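Local coordinates for soluble lytic murein transglycosylase (Pseudomonas aeruginosa, PDB 5OHU), which probably cleaves the glycan strands of cell-wall peptidoglycan as a lytic transglycosylase, acting in both exolytic and endolytic modes, at residues 239-242 and 243-247. Numbering follows the deposited sequence.
Sequences DVVG and LGLRR
Arg246 folds back over Gly242, one turn earlier in the same helix, and its side chain can be followed atom by atom round that residue's carbonyl. Arg246 CB starts 3.6 Å from Gly242 O, and CG and CD stay beside the same oxygen. Bends at chi2 (131°) and again at chi3 (45°) turn the guanidinium back along the helix instead of out from it. NE and CZ continue past Gly242 O, which lies over one face of the guanidinium, and Arg246 NH1 comes to rest 3.3 Å from Gly242 C. The angle at Gly242 O is too poor for NH1 to bond to it; instead Arg246 N donates to Gly242 O at 3.0 Å. With no side chain on Gly242, the guanidinium can settle close against the main chain.

At the tip, Arg246 NH1 donates to a water 2.7 Å away, lying at the guanidinium edge and in its plane. The same water reaches Asp239 O and Asp239 OD1 through weak bonds, a loose bridge, with Asp239 OD1 and Arg246 NH1 5.9 Å apart. Their direct partners lie on helix 178-190: Arg246 NH2 forms a salt bridge with Glu190, while Asp239 binds Trp182 and Lys186.

Round the helix from this polar strip, Val241 and Leu245 run side by side. A chi1 of 165° sets Val241 CG1 beside its own carbonyl carbon, where Leu245 CD1 meets it at 3.6 Å. Leu245 CG sits 3.3 Å from Val241 O. Leu245 N donates to Val241 O at 2.8 Å.

Successive i to i+4 bonds and side chains one turn apart are the signature of a regular alpha-helix, here helix 235-251, packed between helices 178-190, 208-219 and 271-287 in the all-helical superhelical part of an Slt70-like transglycosylase.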
# COMPACT_ATOMS: atom_id res chain seq x y z
N ASP A 239 28.89 -5.62 -11.70
CA ASP A 239 27.95 -5.11 -10.71
C ASP A 239 27.65 -3.63 -10.94
O ASP A 239 26.49 -3.21 -10.88
CB ASP A 239 28.50 -5.32 -9.31
CG ASP A 239 28.02 -6.61 -8.68
OD1 ASP A 239 26.87 -7.02 -8.94
OD2 ASP A 239 28.81 -7.22 -7.92
N VAL A 240 28.68 -2.83 -11.21
CA VAL A 240 28.44 -1.42 -11.50
C VAL A 240 27.49 -1.28 -12.68
O VAL A 240 26.47 -0.58 -12.60
CB VAL A 240 29.77 -0.70 -11.76
CG1 VAL A 240 29.50 0.71 -12.30
CG2 VAL A 240 30.56 -0.64 -10.46
N VAL A 241 27.78 -1.99 -13.77
CA VAL A 241 27.00 -1.84 -14.99
C VAL A 241 25.58 -2.35 -14.78
O VAL A 241 24.61 -1.71 -15.21
CB VAL A 241 27.72 -2.54 -16.15
CG1 VAL A 241 26.80 -2.73 -17.34
CG2 VAL A 241 28.95 -1.72 -16.54
N GLY A 242 25.43 -3.47 -14.09
CA GLY A 242 24.10 -4.02 -13.90
C GLY A 242 23.21 -3.11 -13.09
O GLY A 242 22.03 -2.94 -13.40
N LEU A 243 23.77 -2.50 -12.04
CA LEU A 243 23.01 -1.53 -11.26
C LEU A 243 22.58 -0.36 -12.15
O LEU A 243 21.42 0.06 -12.12
CB LEU A 243 23.84 -1.03 -10.07
CG LEU A 243 23.06 -0.12 -9.11
CD1 LEU A 243 23.38 -0.50 -7.68
CD2 LEU A 243 23.41 1.33 -9.36
N GLY A 244 23.51 0.14 -12.96
CA GLY A 244 23.19 1.26 -13.83
C GLY A 244 22.12 0.92 -14.86
O GLY A 244 21.23 1.72 -15.12
N LEU A 245 22.18 -0.28 -15.43
CA LEU A 245 21.16 -0.63 -16.42
C LEU A 245 19.79 -0.78 -15.77
O LEU A 245 18.78 -0.39 -16.36
CB LEU A 245 21.52 -1.90 -17.18
CG LEU A 245 22.79 -1.77 -18.00
CD1 LEU A 245 23.38 -3.14 -18.31
CD2 LEU A 245 22.46 -1.01 -19.24
N ARG A 246 19.74 -1.33 -14.55
CA ARG A 246 18.46 -1.44 -13.86
C ARG A 246 17.90 -0.07 -13.54
O ARG A 246 16.70 0.17 -13.67
CB ARG A 246 18.62 -2.27 -12.58
CG ARG A 246 18.16 -3.73 -12.75
CD ARG A 246 19.17 -4.72 -12.23
NE ARG A 246 19.70 -4.33 -10.92
CZ ARG A 246 20.90 -4.68 -10.46
NH1 ARG A 246 21.71 -5.43 -11.20
NH2 ARG A 246 21.27 -4.27 -9.25
N ARG A 247 18.77 0.85 -13.11
CA ARG A 247 18.33 2.22 -12.85
C ARG A 247 17.88 2.87 -14.15
O ARG A 247 16.77 3.42 -14.23
CB ARG A 247 19.48 3.00 -12.19
CG ARG A 247 19.23 4.49 -11.93
CD ARG A 247 18.25 4.78 -10.78
NE ARG A 247 18.39 3.90 -9.62
CZ ARG A 247 19.19 4.14 -8.58
NH1 ARG A 247 19.94 5.23 -8.55
NH2 ARG A 247 19.22 3.30 -7.55
O HOH W 1 24.03 -5.44 -9.87